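Local coordinates for protein endo-1,3-beta-glucanase (Streptomyces sioyaensis, PDB 3DGT) that probably hydrolyses internal beta-1,3-glucosidic bonds of 1,3-beta-glucans, this piece being the catalytic, family 16 glycoside hydrolase domain of a longer enzyme, at residues G97-V102 / E196-V201; N177-P182 / F208-V213. One frame throughout, in Å; residues are numbered along the deposited sequence.

In the fold
Both contacts belong to the antiparallel beta-sandwich framework of the family 16 glycoside hydrolase domain. Interaction 1 pairs the start of strand 99-107 with the end of strand 191-198; interaction 2 packs the loop that follows strand 175-179 against the hairpin turn joining strands 205-210 and 213-219. Strands 191-198 and 205-210 are sheet neighbours, so both contacts reach the same sheet, interaction 2 through its 208-213 side, although their centres are 19 Å apart and their nearest atoms about 5 Å. Along the chain their segments alternate. Interaction 1 is remote from the magnesium site of Asp-16, Gly-66 and Asp-269, whereas in interaction 2 the Asp-211 side chain comes to about 11 Å from that of Asp-269.

Interaction 1: residues G97-V102 / E196-V201; sequences GGKLRV and EWDRSV
Leu-100 and Trp-197 form the antiparallel hydrogen-bonded pair that joins strands 99-102 and 196-198: Leu-100 N gives to Trp-197 O at 2.9 Å, and the straighter return bond runs from Trp-197 N to Leu-100 O (2.8 Å, 170° at the hydrogen). Beyond the strand ends the pairing carries on through Arg-199 N to Gly-98 O (2.9 Å) and Gly-97 N to Arg-199 O, where the donor stands above the carbonyl plane.

The charged groups share one face, at the non-hydrogen-bonded pairs. Arg-101 grips Glu-196 side-on, NE (2.8 Å) and NH2 (2.9 Å) both bonding to the single oxygen OE1, with guanidinium and carboxylate planes only 11° apart. Glu-196 reaches this position fully extended, CG anti to its backbone N (chi1 177°); its OE2 goes to Arg-207, as does Asp-198 OD2. Lys-99 runs alongside Asp-198, but its NZ stays 4.2 Å from Asp-198 OD2, beyond a salt bridge. Asp-198 OD1 instead takes both N and OG of Ser-200, making an Asx turn where the strand ends.

On the other face, Leu-100 CD2 meets Trp-197 CE3 obliquely at 4.1 Å, and Phe-236 meets the indole nearly at right angles.

An alanine in place of Arg-101 removes both guanidinium donors, and the OE1 side of the Glu-196 carboxylate would probably be left without its counter-charge, with Arg-207 still bonded at OE2. Arg-207 and Arg-101 thus divide the two oxygens of Glu-196, which probably keeps this buried carboxylate ionised and links three adjacent strands by charge.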
ATOM      1  N   GLY A  97     -22.985   0.749   9.437  1.00 13.15           N
ATOM      2  CA  GLY A  97     -23.976   0.017   8.662  1.00 13.94           C
ATOM      3  C   GLY A  97     -23.536  -0.210   7.230  1.00 13.91           C
ATOM      4  O   GLY A  97     -24.031  -1.115   6.571  1.00 14.12           O
ATOM      5  N   GLY A  98     -22.600   0.606   6.749  1.00 13.75           N
ATOM      6  CA  GLY A  98     -22.148   0.519   5.361  1.00 13.58           C
ATOM      7  C   GLY A  98     -20.887  -0.297   5.159  1.00 13.46           C
ATOM      8  O   GLY A  98     -20.333  -0.856   6.107  1.00 13.02           O
ATOM      9  N   LYS A  99     -20.442  -0.368   3.910  1.00 13.34           N
ATOM     10  CA  LYS A  99     -19.179  -1.030   3.579  1.00 13.23           C
ATOM     11  C   LYS A  99     -18.356  -0.141   2.660  1.00 12.81           C
ATOM     12  O   LYS A  99     -18.899   0.679   1.924  1.00 13.12           O
ATOM     13  CB  LYS A  99     -19.418  -2.378   2.886  1.00 13.38           C
ATOM     14  CG  LYS A  99     -20.273  -3.368   3.659  1.00 14.19           C
ATOM     15  CD  LYS A  99     -20.351  -4.697   2.915  1.00 15.15           C
ATOM     16  CE  LYS A  99     -21.406  -5.602   3.535  1.00 18.12           C
ATOM     17  NZ  LYS A  99     -21.591  -6.871   2.769  1.00 22.22           N
ATOM     18  N   LEU A 100     -17.040  -0.335   2.695  1.00 12.22           N
ATOM     19  CA  LEU A 100     -16.129   0.338   1.774  1.00 12.38           C
ATOM     20  C   LEU A 100     -15.215  -0.696   1.161  1.00 12.22           C
ATOM     21  O   LEU A 100     -14.850  -1.657   1.821  1.00 12.21           O
ATOM     22  CB  LEU A 100     -15.290   1.384   2.516  1.00 13.07           C
ATOM     23  CG  LEU A 100     -14.647   2.487   1.667  1.00 13.13           C
ATOM     24  CD1 LEU A 100     -15.681   3.554   1.293  1.00 15.03           C
ATOM     25  CD2 LEU A 100     -13.462   3.105   2.409  1.00 13.76           C
ATOM     26  N   ARG A 101     -14.864  -0.516  -0.110  1.00 12.11           N
ATOM     27  CA  ARG A 101     -13.793  -1.309  -0.728  1.00 11.71           C
ATOM     28  C   ARG A 101     -12.729  -0.386  -1.276  1.00 11.52           C
ATOM     29  O   ARG A 101     -13.036   0.555  -2.008  1.00 11.92           O
ATOM     30  CB  ARG A 101     -14.320  -2.226  -1.844  1.00 11.72           C
ATOM     31  CG  ARG A 101     -14.995  -3.478  -1.320  1.00 12.22           C
ATOM     32  CD  ARG A 101     -15.627  -4.280  -2.430  1.00 13.31           C
ATOM     33  NE  ARG A 101     -16.302  -5.468  -1.900  1.00 14.24           N
ATOM     34  CZ  ARG A 101     -16.897  -6.396  -2.647  1.00 15.35           C
ATOM     35  NH1 ARG A 101     -16.923  -6.293  -3.976  1.00 17.37           N
ATOM     36  NH2 ARG A 101     -17.488  -7.428  -2.054  1.00 16.69           N
ATOM     37  N   VAL A 102     -11.477  -0.666  -0.921  1.00 10.69           N
ATOM     38  CA  VAL A 102     -10.330   0.070  -1.450  1.00 10.90           C
ATOM     39  C   VAL A 102      -9.506  -0.934  -2.236  1.00 10.85           C
ATOM     40  O   VAL A 102      -9.136  -1.975  -1.704  1.00 11.56           O
ATOM     41  CB  VAL A 102      -9.506   0.725  -0.308  1.00 10.85           C
ATOM     42  CG1 VAL A 102      -8.301   1.486  -0.874  1.00 11.07           C
ATOM     43  CG2 VAL A 102     -10.408   1.657   0.512  1.00 11.14           C
ATOM     44  N   GLU A 196     -11.920  -4.819   1.994  1.00 11.85           N
ATOM     45  CA  GLU A 196     -13.306  -4.496   2.305  1.00 12.32           C
ATOM     46  C   GLU A 196     -13.459  -4.227   3.800  1.00 12.38           C
ATOM     47  O   GLU A 196     -13.092  -5.052   4.639  1.00 12.56           O
ATOM     48  CB  GLU A 196     -14.280  -5.585   1.844  1.00 12.80           C
ATOM     49  CG  GLU A 196     -15.728  -5.277   2.247  1.00 14.70           C
ATOM     50  CD  GLU A 196     -16.707  -6.340   1.823  1.00 17.73           C
ATOM     51  OE1 GLU A 196     -16.991  -6.447   0.619  1.00 20.04           O
ATOM     52  OE2 GLU A 196     -17.220  -7.051   2.699  1.00 20.95           O
ATOM     53  N   TRP A 197     -13.994  -3.050   4.100  1.00 12.56           N
ATOM     54  CA  TRP A 197     -14.198  -2.576   5.452  1.00 12.71           C
ATOM     55  C   TRP A 197     -15.703  -2.640   5.675  1.00 12.73           C
ATOM     56  O   TRP A 197     -16.471  -1.879   5.068  1.00 12.96           O
ATOM     57  CB  TRP A 197     -13.676  -1.149   5.509  1.00 12.71           C
ATOM     58  CG  TRP A 197     -13.718  -0.398   6.818  1.00 12.58           C
ATOM     59  CD1 TRP A 197     -14.310  -0.760   8.003  1.00 13.75           C
ATOM     60  CD2 TRP A 197     -13.184   0.909   7.016  1.00 13.39           C
ATOM     61  NE1 TRP A 197     -14.135   0.246   8.940  1.00 13.95           N
ATOM     62  CE2 TRP A 197     -13.452   1.280   8.348  1.00 13.42           C
ATOM     63  CE3 TRP A 197     -12.480   1.799   6.190  1.00 13.19           C
ATOM     64  CZ2 TRP A 197     -13.048   2.511   8.872  1.00 13.37           C
ATOM     65  CZ3 TRP A 197     -12.086   3.021   6.704  1.00 13.43           C
ATOM     66  CH2 TRP A 197     -12.363   3.361   8.034  1.00 13.59           C
ATOM     67  N   ASP A 198     -16.112  -3.583   6.521  1.00 12.98           N
ATOM     68  CA  ASP A 198     -17.511  -3.959   6.693  1.00 13.72           C
ATOM     69  C   ASP A 198     -18.040  -3.475   8.043  1.00 13.82           C
ATOM     70  O   ASP A 198     -17.727  -4.048   9.093  1.00 14.24           O
ATOM     71  CB  ASP A 198     -17.628  -5.483   6.568  1.00 13.86           C
ATOM     72  CG  ASP A 198     -19.055  -5.971   6.538  1.00 15.51           C
ATOM     73  OD1 ASP A 198     -19.967  -5.159   6.799  1.00 16.20           O
ATOM     74  OD2 ASP A 198     -19.264  -7.174   6.251  1.00 17.71           O
ATOM     75  N   ARG A 199     -18.835  -2.412   8.008  1.00 13.76           N
ATOM     76  CA  ARG A 199     -19.460  -1.897   9.225  1.00 14.27           C
ATOM     77  C   ARG A 199     -20.930  -2.307   9.299  1.00 14.24           C
ATOM     78  O   ARG A 199     -21.708  -1.696  10.038  1.00 14.71           O
ATOM     79  CB  ARG A 199     -19.323  -0.369   9.284  1.00 14.28           C
ATOM     80  CG  ARG A 199     -17.870   0.113   9.338  1.00 13.96           C
ATOM     81  CD  ARG A 199     -17.791   1.614   9.544  1.00 14.26           C
ATOM     82  NE  ARG A 199     -18.121   1.965  10.924  1.00 13.89           N
ATOM     83  CZ  ARG A 199     -18.282   3.212  11.359  1.00 14.85           C
ATOM     84  NH1 ARG A 199     -18.183   4.226  10.509  1.00 15.50           N
ATOM     85  NH2 ARG A 199     -18.563   3.447  12.637  1.00 14.86           N
ATOM     86  N   SER A 200     -21.303  -3.348   8.551  1.00 14.87           N
ATOM     87  CA  SER A 200     -22.701  -3.796   8.499  1.00 15.44           C
ATOM     88  C   SER A 200     -23.022  -4.904   9.495  1.00 15.93           C
ATOM     89  O   SER A 200     -24.183  -5.297   9.612  1.00 16.99           O
ATOM     90  CB  SER A 200     -23.075  -4.250   7.085  1.00 15.06           C
ATOM     91  OG  SER A 200     -22.562  -5.535   6.799  1.00 15.94           O
ATOM     92  N   VAL A 201     -21.999  -5.406  10.189  1.00 16.41           N
ATOM     93  CA  VAL A 201     -22.125  -6.537  11.106  1.00 17.89           C
ATOM     94  C   VAL A 201     -21.414  -6.234  12.414  1.00 17.46           C
ATOM     95  O   VAL A 201     -20.510  -5.395  12.456  1.00 17.83           O
ATOM     96  CB  VAL A 201     -21.506  -7.847  10.508  1.00 18.03           C
ATOM     97  CG1 VAL A 201     -22.376  -8.401   9.390  1.00 19.57           C
ATOM     98  CG2 VAL A 201     -20.067  -7.636  10.039  1.00 20.25           C
TER

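Interaction 2: residues N177-P182 / F208-V213; sequences NSTACP and FSVDGV. Unlike the reference sequence in segment 177-182: Ser-178 (reference Leu).
The flat carboxylate of Asp-211 meets the puckered pyrrolidine ring of Pro-182. Asp-211 OD2 lies over one face of the proline ring, 3.4 Å from Pro-182 CD, while CD and CG sit obliquely on one side of the carboxylate plane. At the CD edge of the ring come both methyls of Val-210, CG1 at 3.8 Å from Pro-182 CD; at its CG corner Val-213 CG2 is more distant, at 4.5 Å.

Val-210 is the apolar hub. Its CG1 lies between backbone N and carbonyl carbon (chi1 57°), which brings this methyl to Thr-179 CG2 at 3.9 Å as well as to the proline, and turns CG2 to Cys-181 SG at 4.2 Å. No hydrogen bond crosses between the segments; the contact is packing of side chains, mostly apolar, with a carboxylate oxygen laid on the proline ring. The hairpin side is shaped by a type I' turn from Val-210 to Val-213, closed by Val-213 N to Val-210 O (2.9 Å), with Asp-211 and Gly-212 at its corners.

Around this packing, a disulfide ties Cys-181 to Cys-186, and strand 191-198 lies alongside: its Thr-192 N binds Asp-211 OD1 and its His-191 NE2 binds Pro-182 O. Strand 155-160 pairs with 175-179 and puts Thr-155 against Val-210, while Tyr-215 of strand 213-219 touches both Val-210 and Thr-179, so the loop packs across the end of the 205-219 hairpin.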
ATOM      1  N   ASN A 177      -1.395 -11.879   6.956  1.00 12.78           N
ATOM      2  CA  ASN A 177      -1.216 -13.166   6.302  1.00 12.48           C
ATOM      3  C   ASN A 177      -0.549 -12.932   4.957  1.00 12.35           C
ATOM      4  O   ASN A 177      -0.509 -11.804   4.466  1.00 12.54           O
ATOM      5  CB  ASN A 177      -2.588 -13.822   6.103  1.00 12.62           C
ATOM      6  CG  ASN A 177      -2.519 -15.308   5.751  1.00 13.43           C
ATOM      7  OD1 ASN A 177      -3.501 -15.864   5.240  1.00 15.96           O
ATOM      8  ND2 ASN A 177      -1.398 -15.953   6.022  1.00 12.18           N
ATOM      9  N   SER A 178      -0.025 -13.992   4.360  1.00 12.27           N
ATOM     10  CA  SER A 178       0.488 -13.940   3.006  1.00 12.68           C
ATOM     11  C   SER A 178      -0.108 -15.102   2.228  1.00 12.59           C
ATOM     12  O   SER A 178      -0.513 -16.117   2.810  1.00 13.17           O
ATOM     13  CB  SER A 178       2.014 -14.023   3.000  1.00 12.51           C
ATOM     14  OG  SER A 178       2.445 -15.203   3.666  1.00 14.24           O
ATOM     15  N   THR A 179      -0.177 -14.940   0.910  1.00 11.99           N
ATOM     16  CA  THR A 179      -0.618 -16.013   0.022  1.00 13.00           C
ATOM     17  C   THR A 179      -0.068 -15.763  -1.376  1.00 12.35           C
ATOM     18  O   THR A 179       0.200 -14.614  -1.743  1.00 12.40           O
ATOM     19  CB  THR A 179      -2.170 -16.106   0.013  1.00 13.25           C
ATOM     20  OG1 THR A 179      -2.581 -17.381  -0.503  1.00 16.34           O
ATOM     21  CG2 THR A 179      -2.797 -14.993  -0.808  1.00 14.22           C
ATOM     22  N   ALA A 180       0.108 -16.829  -2.152  1.00 12.38           N
ATOM     23  CA  ALA A 180       0.538 -16.704  -3.540  1.00 12.10           C
ATOM     24  C   ALA A 180      -0.546 -16.020  -4.373  1.00 12.01           C
ATOM     25  O   ALA A 180      -1.743 -16.151  -4.083  1.00 13.08           O
ATOM     26  CB  ALA A 180       0.854 -18.080  -4.117  1.00 11.57           C
ATOM     27  N   CYS A 181      -0.147 -15.291  -5.411  1.00 12.58           N
ATOM     28  CA  CYS A 181      -1.158 -14.757  -6.314  1.00 12.89           C
ATOM     29  C   CYS A 181      -1.824 -15.912  -7.051  1.00 13.07           C
ATOM     30  O   CYS A 181      -1.147 -16.839  -7.499  1.00 13.69           O
ATOM     31  CB  CYS A 181      -0.557 -13.768  -7.299  1.00 13.11           C
ATOM     32  SG  CYS A 181      -0.257 -12.150  -6.573  1.00 13.59           S
ATOM     33  N   PRO A 182      -3.158 -15.886  -7.132  1.00 12.79           N
ATOM     34  CA  PRO A 182      -3.847 -16.885  -7.941  1.00 12.64           C
ATOM     35  C   PRO A 182      -3.454 -16.862  -9.423  1.00 12.84           C
ATOM     36  O   PRO A 182      -3.230 -15.789 -10.001  1.00 12.64           O
ATOM     37  CB  PRO A 182      -5.323 -16.505  -7.777  1.00 12.72           C
ATOM     38  CG  PRO A 182      -5.383 -15.770  -6.482  1.00 12.75           C
ATOM     39  CD  PRO A 182      -4.106 -14.994  -6.441  1.00 13.24           C
ATOM     40  N   PHE A 208      -9.180  -8.713   3.597  1.00 12.74           N
ATOM     41  CA  PHE A 208      -8.214  -8.493   2.526  1.00 11.85           C
ATOM     42  C   PHE A 208      -8.263  -9.634   1.532  1.00 11.15           C
ATOM     43  O   PHE A 208      -8.280 -10.814   1.927  1.00 11.64           O
ATOM     44  CB  PHE A 208      -6.798  -8.409   3.082  1.00 12.24           C
ATOM     45  CG  PHE A 208      -6.580  -7.280   4.057  1.00 11.97           C
ATOM     46  CD1 PHE A 208      -6.259  -6.000   3.602  1.00 11.05           C
ATOM     47  CD2 PHE A 208      -6.655  -7.502   5.426  1.00 13.73           C
ATOM     48  CE1 PHE A 208      -6.030  -4.972   4.512  1.00 12.10           C
ATOM     49  CE2 PHE A 208      -6.421  -6.471   6.338  1.00 12.83           C
ATOM     50  CZ  PHE A 208      -6.113  -5.208   5.880  1.00 12.08           C
ATOM     51  N   SER A 209      -8.287  -9.274   0.249  1.00 10.84           N
ATOM     52  CA  SER A 209      -8.353 -10.261  -0.828  1.00 11.71           C
ATOM     53  C   SER A 209      -7.379  -9.968  -1.960  1.00 11.66           C
ATOM     54  O   SER A 209      -6.922  -8.834  -2.133  1.00 12.17           O
ATOM     55  CB  SER A 209      -9.777 -10.362  -1.372  1.00 11.87           C
ATOM     56  OG  SER A 209     -10.261  -9.106  -1.804  1.00 12.67           O
ATOM     57  N   VAL A 210      -7.068 -11.016  -2.717  1.00 11.71           N
ATOM     58  CA  VAL A 210      -6.317 -10.896  -3.958  1.00 11.74           C
ATOM     59  C   VAL A 210      -7.106 -11.622  -5.040  1.00 11.73           C
ATOM     60  O   VAL A 210      -7.542 -12.756  -4.850  1.00 11.75           O
ATOM     61  CB  VAL A 210      -4.854 -11.427  -3.841  1.00 11.92           C
ATOM     62  CG1 VAL A 210      -4.817 -12.895  -3.385  1.00 11.64           C
ATOM     63  CG2 VAL A 210      -4.111 -11.258  -5.175  1.00 12.51           C
ATOM     64  N   ASP A 211      -7.308 -10.941  -6.163  1.00 12.23           N
ATOM     65  CA  ASP A 211      -8.108 -11.469  -7.278  1.00 12.35           C
ATOM     66  C   ASP A 211      -9.443 -12.038  -6.796  1.00 12.58           C
ATOM     67  O   ASP A 211      -9.895 -13.093  -7.257  1.00 13.18           O
ATOM     68  CB  ASP A 211      -7.318 -12.525  -8.054  1.00 12.46           C
ATOM     69  CG  ASP A 211      -6.053 -11.975  -8.677  1.00 12.16           C
ATOM     70  OD1 ASP A 211      -6.001 -10.766  -8.994  1.00 13.19           O
ATOM     71  OD2 ASP A 211      -5.116 -12.772  -8.845  1.00 12.26           O
ATOM     72  N   GLY A 212     -10.058 -11.332  -5.854  1.00 13.06           N
ATOM     73  CA  GLY A 212     -11.368 -11.719  -5.347  1.00 13.80           C
ATOM     74  C   GLY A 212     -11.380 -12.819  -4.296  1.00 14.62           C
ATOM     75  O   GLY A 212     -12.466 -13.244  -3.872  1.00 15.94           O
ATOM     76  N   VAL A 213     -10.199 -13.269  -3.852  1.00 13.97           N
ATOM     77  CA  VAL A 213     -10.102 -14.380  -2.894  1.00 14.82           C
ATOM     78  C   VAL A 213      -9.605 -13.872  -1.544  1.00 14.23           C
ATOM     79  O   VAL A 213      -8.502 -13.348  -1.436  1.00 13.78           O
ATOM     80  CB  VAL A 213      -9.184 -15.506  -3.413  1.00 15.33           C
ATOM     81  CG1 VAL A 213      -9.329 -16.742  -2.518  1.00 16.21           C
ATOM     82  CG2 VAL A 213      -9.548 -15.877  -4.858  1.00 17.12           C
TER